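Local structure of tail lysozyme, putative (2IA7) at residues I38-L42 and A82-E87; C57-R62 and L74-V79; R89-V95 and D110-R116. The protein is of unknown function but probably serves as a structural component of a phage-tail-like baseplate, in the manner of the wedge protein gp25. All blocks are in the same frame, centred on the assembly; numbering follows the deposited sequence.

Interaction 1: residues I38-L42 and A82-E87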
loop_
_atom_site.group_PDB
_atom_site.type_symbol
_atom_site.label_atom_id
_atom_site.label_comp_id
_atom_site.label_asym_id
_atom_site.label_seq_id
_atom_site.Cartn_x
_atom_site.Cartn_y
_atom_site.Cartn_z
ATOM N N ILE A 38 3.483 0.044 -6.523
ATOM C CA ILE A 38 2.579 -0.058 -5.405
ATOM C C ILE A 38 3.320 -0.562 -4.159
ATOM O O ILE A 38 3.248 0.059 -3.093
ATOM C CB ILE A 38 1.376 -0.962 -5.680
ATOM C CG1 ILE A 38 0.464 -0.289 -6.721
ATOM C CG2 ILE A 38 0.569 -1.171 -4.423
ATOM C CD1 ILE A 38 -0.591 -1.262 -7.309
ATOM N N ARG A 39 4.097 -1.592 -4.318
ATOM C CA ARG A 39 4.821 -2.126 -3.177
ATOM C C ARG A 39 5.862 -1.174 -2.646
ATOM O O ARG A 39 6.106 -1.113 -1.448
ATOM C CB ARG A 39 5.435 -3.486 -3.510
ATOM C CG ARG A 39 4.403 -4.571 -3.816
ATOM C CD ARG A 39 5.014 -5.941 -4.069
ATOM N NE ARG A 39 5.913 -6.075 -5.221
ATOM C CZ ARG A 39 5.587 -6.510 -6.446
ATOM N NH1 ARG A 39 4.388 -6.988 -6.740
ATOM N NH2 ARG A 39 6.558 -6.618 -7.342
ATOM N N ILE A 40 6.565 -0.485 -3.549
ATOM C CA ILE A 40 7.549 0.538 -3.154
ATOM C C ILE A 40 6.906 1.647 -2.378
ATOM O O ILE A 40 7.381 2.026 -1.316
ATOM C CB ILE A 40 8.306 1.102 -4.359
ATOM C CG1 ILE A 40 9.207 0.032 -4.984
ATOM C CG2 ILE A 40 9.144 2.285 -4.001
ATOM C CD1 ILE A 40 9.671 0.382 -6.390
ATOM N N ILE A 41 5.812 2.165 -2.893
ATOM C CA ILE A 41 5.138 3.272 -2.240
ATOM C C ILE A 41 4.673 2.944 -0.837
ATOM O O ILE A 41 4.930 3.681 0.100
ATOM C CB ILE A 41 3.923 3.753 -3.079
ATOM C CG1 ILE A 41 4.399 4.312 -4.409
ATOM C CG2 ILE A 41 3.071 4.784 -2.299
ATOM C CD1 ILE A 41 3.359 4.260 -5.487
ATOM N N LEU A 42 4.022 1.780 -0.676
ATOM C CA LEU A 42 3.436 1.394 0.630
ATOM C C LEU A 42 4.572 1.044 1.624
ATOM O O LEU A 42 4.429 1.218 2.825
ATOM C CB LEU A 42 2.416 0.287 0.499
ATOM C CG LEU A 42 1.222 0.584 -0.411
ATOM C CD1 LEU A 42 0.227 -0.570 -0.426
ATOM C CD2 LEU A 42 0.590 1.940 0.011
ATOM N N ALA A 82 -1.790 7.545 -0.645
ATOM C CA ALA A 82 -0.432 7.333 -1.135
ATOM C C ALA A 82 -0.410 6.826 -2.555
ATOM O O ALA A 82 0.402 7.293 -3.363
ATOM C CB ALA A 82 0.310 6.396 -0.197
ATOM N N LEU A 83 -1.295 5.895 -2.899
ATOM C CA LEU A 83 -1.397 5.355 -4.269
ATOM C C LEU A 83 -1.930 6.323 -5.305
ATOM O O LEU A 83 -1.484 6.357 -6.460
ATOM C CB LEU A 83 -2.126 4.010 -4.263
ATOM C CG LEU A 83 -1.431 2.920 -3.426
ATOM C CD1 LEU A 83 -2.193 1.585 -3.550
ATOM C CD2 LEU A 83 0.013 2.655 -3.794
ATOM N N ILE A 84 -2.886 7.132 -4.871
ATOM C CA ILE A 84 -3.433 8.200 -5.732
ATOM C C ILE A 84 -2.389 9.230 -6.063
ATOM O O ILE A 84 -2.258 9.640 -7.190
ATOM C CB ILE A 84 -4.627 8.861 -5.072
ATOM C CG1 ILE A 84 -5.773 7.870 -5.069
ATOM C CG2 ILE A 84 -5.011 10.180 -5.787
ATOM C CD1 ILE A 84 -6.934 8.318 -4.200
ATOM N N LEU A 85 -1.623 9.638 -5.069
ATOM C CA LEU A 85 -0.572 10.600 -5.270
ATOM C C LEU A 85 0.575 10.031 -6.101
ATOM O O LEU A 85 1.059 10.736 -7.009
ATOM C CB LEU A 85 -0.072 11.079 -3.926
ATOM C CG LEU A 85 0.976 12.177 -3.951
ATOM C CD1 LEU A 85 0.511 13.421 -4.720
ATOM C CD2 LEU A 85 1.322 12.537 -2.509
ATOM N N TRP A 86 1.085 8.845 -5.800
ATOM C CA TRP A 86 2.355 8.373 -6.360
ATOM C C TRP A 86 2.221 7.347 -7.468
ATOM O O TRP A 86 3.222 7.039 -8.092
ATOM C CB TRP A 86 3.229 7.832 -5.231
ATOM C CG TRP A 86 3.590 8.896 -4.264
ATOM C CD1 TRP A 86 3.181 9.020 -2.980
ATOM C CD2 TRP A 86 4.420 10.041 -4.533
ATOM N NE1 TRP A 86 3.729 10.177 -2.409
ATOM C CE2 TRP A 86 4.493 10.797 -3.350
ATOM C CE3 TRP A 86 5.145 10.464 -5.657
ATOM C CZ2 TRP A 86 5.217 11.984 -3.267
ATOM C CZ3 TRP A 86 5.878 11.633 -5.559
ATOM C CH2 TRP A 86 5.908 12.367 -4.373
ATOM N N GLU A 87 1.019 6.837 -7.734
ATOM C CA GLU A 87 0.857 5.834 -8.809
ATOM C C GLU A 87 -0.332 6.195 -9.716
ATOM O O GLU A 87 -1.403 5.564 -9.646
ATOM C CB GLU A 87 0.744 4.432 -8.284
ATOM C CG GLU A 87 0.833 3.361 -9.397
ATOM C CD GLU A 87 1.829 3.691 -10.457
ATOM O OE1 GLU A 87 2.995 3.310 -10.287
ATOM O OE2 GLU A 87 1.479 4.304 -11.493
#

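Interaction 2: residues C57-R62 and L74-V79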
loop_
_atom_site.group_PDB
_atom_site.type_symbol
_atom_site.label_atom_id
_atom_site.label_comp_id
_atom_site.label_asym_id
_atom_site.label_seq_id
_atom_site.Cartn_x
_atom_site.Cartn_y
_atom_site.Cartn_z
ATOM N N CYS A 57 4.219 6.463 2.216
ATOM C CA CYS A 57 2.890 6.217 2.734
ATOM C C CYS A 57 2.808 6.627 4.218
ATOM O O CYS A 57 3.682 6.276 5.029
ATOM C CB CYS A 57 2.531 4.746 2.574
ATOM S SG CYS A 57 0.928 4.290 3.202
ATOM N N GLY A 58 1.781 7.383 4.568
ATOM C CA GLY A 58 1.657 7.909 5.903
ATOM C C GLY A 58 1.434 6.892 6.996
ATOM O O GLY A 58 1.561 7.226 8.164
ATOM N N ILE A 59 1.092 5.651 6.649
ATOM C CA ILE A 59 0.909 4.612 7.647
ATOM C C ILE A 59 2.143 4.435 8.550
ATOM O O ILE A 59 1.999 4.145 9.747
ATOM C CB ILE A 59 0.515 3.271 7.006
ATOM C CG1 ILE A 59 -0.212 2.397 8.039
ATOM C CG2 ILE A 59 1.719 2.593 6.380
ATOM C CD1 ILE A 59 -1.430 3.110 8.656
ATOM N N HIS A 60 3.340 4.670 8.006
ATOM C CA HIS A 60 4.578 4.508 8.748
ATOM C C HIS A 60 4.750 5.564 9.835
ATOM O O HIS A 60 5.580 5.377 10.709
ATOM C CB HIS A 60 5.780 4.532 7.780
ATOM C CG HIS A 60 5.760 3.403 6.783
ATOM N ND1 HIS A 60 6.264 2.152 7.062
ATOM C CD2 HIS A 60 5.250 3.332 5.538
ATOM C CE1 HIS A 60 6.089 1.366 6.009
ATOM N NE2 HIS A 60 5.474 2.059 5.070
ATOM N N ASP A 61 3.998 6.667 9.778
ATOM C CA ASP A 61 4.061 7.705 10.820
ATOM C C ASP A 61 3.172 7.419 12.048
ATOM O O ASP A 61 3.285 8.097 13.060
ATOM C CB ASP A 61 3.677 9.043 10.239
ATOM C CG ASP A 61 4.588 9.459 9.096
ATOM O OD1 ASP A 61 5.815 9.271 9.224
ATOM O OD2 ASP A 61 4.081 9.970 8.082
ATOM N N ARG A 62 2.322 6.406 11.959
ATOM C CA ARG A 62 1.287 6.189 12.954
ATOM C C ARG A 62 1.750 5.264 14.069
ATOM O O ARG A 62 2.462 4.318 13.806
ATOM C CB ARG A 62 0.092 5.541 12.305
ATOM C CG ARG A 62 -0.546 6.342 11.185
ATOM C CD ARG A 62 -1.803 6.991 11.679
ATOM N NE ARG A 62 -2.420 7.857 10.669
ATOM C CZ ARG A 62 -3.273 8.837 10.992
ATOM N NH1 ARG A 62 -3.602 9.023 12.252
ATOM N NH2 ARG A 62 -3.796 9.605 10.053
ATOM N N LEU A 74 -9.015 3.937 8.510
ATOM C CA LEU A 74 -7.953 4.925 8.489
ATOM C C LEU A 74 -6.730 4.396 7.756
ATOM O O LEU A 74 -6.195 5.116 6.875
ATOM C CB LEU A 74 -7.611 5.289 9.906
ATOM C CG LEU A 74 -6.599 6.388 10.157
ATOM C CD1 LEU A 74 -6.870 7.089 11.447
ATOM C CD2 LEU A 74 -5.221 5.768 10.176
ATOM N N ILE A 75 -6.341 3.145 8.044
ATOM C CA ILE A 75 -5.238 2.454 7.378
ATOM C C ILE A 75 -5.499 2.328 5.883
ATOM O O ILE A 75 -4.665 2.706 5.067
ATOM C CB ILE A 75 -4.974 1.111 8.012
ATOM C CG1 ILE A 75 -4.492 1.370 9.450
ATOM C CG2 ILE A 75 -4.019 0.264 7.182
ATOM C CD1 ILE A 75 -4.639 0.081 10.327
ATOM N N GLU A 76 -6.708 1.934 5.546
ATOM C CA GLU A 76 -7.150 1.889 4.169
ATOM C C GLU A 76 -6.961 3.216 3.472
ATOM O O GLU A 76 -6.523 3.260 2.329
ATOM C CB GLU A 76 -8.613 1.452 4.090
ATOM C CG GLU A 76 -8.834 -0.022 4.375
ATOM C CD GLU A 76 -10.246 -0.364 4.830
ATOM O OE1 GLU A 76 -11.130 0.538 4.848
ATOM O OE2 GLU A 76 -10.459 -1.516 5.215
ATOM N N ASN A 77 -7.359 4.294 4.106
ATOM C CA ASN A 77 -7.403 5.549 3.407
ATOM C C ASN A 77 -6.016 6.185 3.314
ATOM O O ASN A 77 -5.720 6.849 2.317
ATOM C CB ASN A 77 -8.425 6.448 4.102
ATOM C CG ASN A 77 -9.854 5.916 3.939
ATOM O OD1 ASN A 77 -10.138 5.165 2.992
ATOM N ND2 ASN A 77 -10.758 6.288 4.855
ATOM N N GLU A 78 -5.124 5.839 4.231
ATOM C CA GLU A 78 -3.715 6.197 4.090
ATOM C C GLU A 78 -3.098 5.508 2.864
ATOM O O GLU A 78 -2.298 6.098 2.102
ATOM C CB GLU A 78 -2.916 5.821 5.327
ATOM C CG GLU A 78 -3.182 6.726 6.505
ATOM C CD GLU A 78 -2.253 7.886 6.566
ATOM O OE1 GLU A 78 -1.776 8.363 5.531
ATOM O OE2 GLU A 78 -2.017 8.329 7.684
ATOM N N VAL A 79 -3.459 4.244 2.638
ATOM C CA VAL A 79 -2.991 3.510 1.472
ATOM C C VAL A 79 -3.574 4.160 0.227
ATOM O O VAL A 79 -2.851 4.395 -0.750
ATOM C CB VAL A 79 -3.420 2.064 1.598
ATOM C CG1 VAL A 79 -3.277 1.314 0.290
ATOM C CG2 VAL A 79 -2.644 1.375 2.761
HETATM O O HOH W 1 -0.438 8.135 2.851
HETATM O O HOH W 2 0.089 9.688 8.700
#

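Interaction 3: residues R89-V95 and D110-R116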
loop_
_atom_site.group_PDB
_atom_site.type_symbol
_atom_site.label_atom_id
_atom_site.label_comp_id
_atom_site.label_asym_id
_atom_site.label_seq_id
_atom_site.Cartn_x
_atom_site.Cartn_y
_atom_site.Cartn_z
ATOM N N ARG A 89 -0.907 5.723 -12.742
ATOM C CA ARG A 89 -1.225 4.762 -13.828
ATOM C C ARG A 89 -2.399 3.849 -13.495
ATOM O O ARG A 89 -2.925 3.184 -14.375
ATOM C CB ARG A 89 -0.011 3.908 -14.139
ATOM C CG ARG A 89 1.091 4.681 -14.823
ATOM C CD ARG A 89 2.316 3.852 -15.086
ATOM N NE ARG A 89 2.922 3.452 -13.824
ATOM C CZ ARG A 89 4.011 2.722 -13.715
ATOM N NH1 ARG A 89 4.661 2.302 -14.791
ATOM N NH2 ARG A 89 4.478 2.412 -12.509
ATOM N N ILE A 90 -2.864 3.906 -12.254
ATOM C CA ILE A 90 -4.008 3.097 -11.796
ATOM C C ILE A 90 -5.171 3.905 -11.289
ATOM O O ILE A 90 -4.980 5.031 -10.854
ATOM C CB ILE A 90 -3.551 2.052 -10.731
ATOM C CG1 ILE A 90 -3.226 2.701 -9.381
ATOM C CG2 ILE A 90 -2.367 1.248 -11.277
ATOM C CD1 ILE A 90 -2.754 1.726 -8.303
ATOM N N GLU A 91 -6.356 3.293 -11.328
ATOM C CA GLU A 91 -7.547 3.755 -10.635
ATOM C C GLU A 91 -7.807 2.736 -9.563
ATOM O O GLU A 91 -7.936 1.565 -9.813
ATOM C CB GLU A 91 -8.777 3.799 -11.576
ATOM C CG GLU A 91 -10.020 4.178 -10.787
ATOM C CD GLU A 91 -11.321 4.165 -11.580
ATOM O OE1 GLU A 91 -11.438 3.427 -12.588
ATOM O OE2 GLU A 91 -12.269 4.867 -11.133
ATOM N N LEU A 92 -7.868 3.161 -8.325
ATOM C CA LEU A 92 -8.212 2.247 -7.272
ATOM C C LEU A 92 -9.690 1.904 -7.266
ATOM O O LEU A 92 -10.497 2.808 -7.296
ATOM C CB LEU A 92 -7.892 2.852 -5.903
ATOM C CG LEU A 92 -6.425 3.150 -5.608
ATOM C CD1 LEU A 92 -6.276 3.864 -4.225
ATOM C CD2 LEU A 92 -5.514 1.935 -5.740
ATOM N N LEU A 93 -10.021 0.620 -7.158
ATOM C CA LEU A 93 -11.392 0.097 -7.117
ATOM C C LEU A 93 -11.819 -0.302 -5.698
ATOM O O LEU A 93 -12.935 -0.019 -5.294
ATOM C CB LEU A 93 -11.526 -1.127 -8.027
ATOM C CG LEU A 93 -11.127 -0.884 -9.488
ATOM C CD1 LEU A 93 -11.264 -2.117 -10.336
ATOM C CD2 LEU A 93 -11.917 0.247 -10.125
ATOM N N SER A 94 -10.927 -0.922 -4.920
ATOM C CA SER A 94 -11.235 -1.378 -3.560
ATOM C C SER A 94 -9.919 -1.368 -2.806
ATOM O O SER A 94 -8.925 -1.876 -3.303
ATOM C CB SER A 94 -11.790 -2.819 -3.581
ATOM O OG SER A 94 -12.313 -3.104 -2.302
ATOM N N VAL A 95 -9.927 -0.870 -1.579
ATOM C CA VAL A 95 -8.824 -1.002 -0.619
ATOM C C VAL A 95 -9.438 -1.473 0.697
ATOM O O VAL A 95 -10.202 -0.723 1.326
ATOM C CB VAL A 95 -8.009 0.302 -0.443
ATOM C CG1 VAL A 95 -6.913 0.097 0.598
ATOM C CG2 VAL A 95 -7.407 0.724 -1.803
ATOM N N ASP A 110 -5.921 -5.708 0.931
ATOM C CA ASP A 110 -6.410 -6.220 -0.343
ATOM C C ASP A 110 -6.755 -5.014 -1.219
ATOM O O ASP A 110 -7.634 -4.229 -0.894
ATOM C CB ASP A 110 -7.630 -7.058 -0.106
ATOM C CG ASP A 110 -7.333 -8.288 0.767
ATOM O OD1 ASP A 110 -6.426 -9.039 0.448
ATOM O OD2 ASP A 110 -8.175 -8.507 1.716
ATOM N N ILE A 111 -6.035 -4.875 -2.322
ATOM C CA ILE A 111 -6.081 -3.770 -3.207
ATOM C C ILE A 111 -6.506 -4.255 -4.595
ATOM O O ILE A 111 -5.797 -5.013 -5.229
ATOM C CB ILE A 111 -4.710 -3.055 -3.304
ATOM C CG1 ILE A 111 -4.196 -2.602 -1.914
ATOM C CG2 ILE A 111 -4.860 -1.856 -4.240
ATOM C CD1 ILE A 111 -2.742 -2.162 -1.890
ATOM N N GLU A 112 -7.651 -3.759 -5.041
ATOM C CA GLU A 112 -8.146 -4.063 -6.403
ATOM C C GLU A 112 -8.007 -2.768 -7.164
ATOM O O GLU A 112 -8.365 -1.691 -6.670
ATOM C CB GLU A 112 -9.610 -4.538 -6.421
ATOM C CG GLU A 112 -9.914 -5.738 -5.598
ATOM C CD GLU A 112 -11.390 -6.162 -5.676
ATOM O OE1 GLU A 112 -11.973 -6.111 -6.810
ATOM O OE2 GLU A 112 -11.941 -6.518 -4.588
ATOM N N TYR A 113 -7.464 -2.830 -8.366
ATOM C CA TYR A 113 -7.225 -1.658 -9.147
ATOM C C TYR A 113 -7.326 -1.946 -10.640
ATOM O O TYR A 113 -7.245 -3.086 -11.078
ATOM C CB TYR A 113 -5.882 -1.057 -8.776
ATOM C CG TYR A 113 -4.682 -1.923 -9.092
ATOM C CD1 TYR A 113 -4.020 -1.852 -10.351
ATOM C CD2 TYR A 113 -4.166 -2.830 -8.150
ATOM C CE1 TYR A 113 -2.901 -2.641 -10.611
ATOM C CE2 TYR A 113 -3.058 -3.604 -8.414
ATOM C CZ TYR A 113 -2.398 -3.492 -9.630
ATOM O OH TYR A 113 -1.322 -4.302 -9.883
ATOM N N ARG A 114 -7.546 -0.878 -11.381
ATOM C CA ARG A 114 -7.637 -0.875 -12.860
ATOM C C ARG A 114 -6.412 -0.153 -13.425
ATOM O O ARG A 114 -6.047 0.940 -12.987
ATOM C CB ARG A 114 -8.920 -0.148 -13.303
ATOM C CG ARG A 114 -9.120 -0.090 -14.790
ATOM C CD ARG A 114 -10.443 0.599 -15.124
ATOM N NE ARG A 114 -10.388 1.994 -14.764
ATOM C CZ ARG A 114 -9.987 2.990 -15.550
ATOM N NH1 ARG A 114 -9.618 2.774 -16.792
ATOM N NH2 ARG A 114 -9.954 4.221 -15.077
ATOM N N VAL A 115 -5.683 -0.797 -14.336
ATOM C CA VAL A 115 -4.616 -0.149 -15.075
ATOM C C VAL A 115 -5.231 0.660 -16.175
ATOM O O VAL A 115 -5.942 0.132 -17.009
ATOM C CB VAL A 115 -3.604 -1.176 -15.630
ATOM C CG1 VAL A 115 -2.562 -0.489 -16.507
ATOM C CG2 VAL A 115 -2.892 -1.858 -14.436
ATOM N N ARG A 116 -5.031 1.966 -16.118
ATOM C CA ARG A 116 -5.752 2.880 -16.994
ATOM C C ARG A 116 -5.402 2.628 -18.448
ATOM O O ARG A 116 -6.276 2.734 -19.329
ATOM C CB ARG A 116 -5.464 4.361 -16.617
ATOM C CG ARG A 116 -5.989 4.757 -15.263
ATOM C CD ARG A 116 -5.497 6.167 -14.897
ATOM N NE ARG A 116 -5.797 6.523 -13.513
ATOM C CZ ARG A 116 -6.998 6.875 -13.074
ATOM N NH1 ARG A 116 -8.020 6.935 -13.915
ATOM N NH2 ARG A 116 -7.185 7.125 -11.780
HETATM O O HOH W 3 -10.234 -4.515 -1.459
#

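Interaction 1: residues I38-L42 and A82-E87
I41 and L83 each push a branched side chain into the space between two helices, and the contact is built from how these branches are turned. The axes of helix segments 38-42 and 82-86 come within 10.0 Å of each other at an angle of 117°, leaving room for a layer of aliphatic groups between them. The CB of I41 is directed toward the second helix. Its CG2, placed anti to the backbone N by chi1 of -64°, sits 3.8 Å from A82 CB, while CD1 on the other branch reaches the last turn of the helix, at W86 CB (3.6 Å), and E87 CB just past it (3.8 Å). The CD2 methyl of L83 rests against both I38 CG2 and L42 CD2, 3.9 Å from each, and its side chain crosses theirs at about a right angle. The W86 indole leads away from I41 and meets F55 edge-to-face, so the tryptophan contributes mainly its CB. E87 likewise offers its CB, its carboxylate being held by S37 and R89. Such interlocking of aliphatic branches between steeply inclined helices is characteristic of the buried core of an alpha+beta domain, here of the gp25-like family.

Interaction 2: residues C57-R62 and L74-V79
E78 of helix 69-86 reaches across to R62 and G58 of the short turn at 57-62. Its CB points toward the turn; CG lies anti to the carbonyl carbon (chi1 -73°), and a bend at chi2 brings OE1 within 3.5 Å of G58 CA. A side chain on G58 would run into that oxygen. OE1 also takes a bond from a water that accepts from G58 N and donates to E78 O. OE2 is gripped side-on by R62: NE bonds to it at 3.0 Å, on its anti lone pair, and NH2 at 3.2 Å, from above the carboxylate plane. The two planes stand 78° apart. A second water joins OE2 to G58 O, 2.7 Å from OE2. L74 CD2 lies over one face of the R62 guanidinium, 3.5 Å from NE. Replacing E78 by an alanine would probably leave R62 without its charge partner and both bridging waters without their carboxylate mate. In one of its two conformers, I59 CD1 packs on I75 CG1. I75 also touches L107 and I109 of strand 106-115, while C57 and V79 rest on L42 of helix 30-42, placing the turn beside two helices and the sheet.

Interaction 3: residues R89-V95 and D110-R116
A beta hairpin with a classic bulge joins strands 90-98 and 106-115, and residues 89-95 and 110-116 form its paired arms. Antiparallel pairing runs regularly from I90 with V115 to L92 with Y113. There the register slips by one residue, and L93 and S94 both face E112. Their two amides converge on E112 O, L93 N at 2.9 Å and S94 N at 3.2 Å, from the same face of its carbonyl plane; E112 N returns a bond to S94 O. On the face that carries E91 and R114, the hydrogen-bonded pair doubles as a salt bridge. R114 NE meets E91 OE1 at 2.8 Å, nearly along the C-O axis, and NH2 reaches the same oxygen at 3.0 Å from above the carboxylate plane, the two flat groups standing 89° apart. The bend of R114 at chi3 (67°) turns the guanidinium edge to E91, and N119 takes NH1. At the open end of the hairpin, R116 N donates to R89 O at 3.0 Å, and the R116 guanidinium lays one face on E91 CB, with only weak bonds to I90 O. A water links S94 OG with D110 O. On the other face I90 CG2 lies 3.6 Å from Y113 CD1, and L92 CD2 lies 4.1 Å from I111 CG2. That apolar face is turned to the helices: I90 touches I34 and Y113 touches I38 of helix 30-42, L92 and V95 meet helix 69-86, and strand 120-129 pairs along the far edge of strand 106-115.

In the fold
The three contacts show how a small domain can be assembled from a few shared elements. Helix 69-86 serves both interaction 1 and interaction 2, whose centres lie about 11 Å apart; the segments of interaction 2 fall between those of interaction 1 in sequence, and L42 O accepts a probable hydrogen bond from H60 NE2 between them. Interaction 3 follows later in the chain, its first strand starting soon after that helix ends. Its centre is about 11 Å from that of interaction 1 and about 17 Å from that of interaction 2. I38, L42, L83 and V79 press on I90, Y113, I111, L92 and V95, uniting both helices and the sheet in one hydrophobic core.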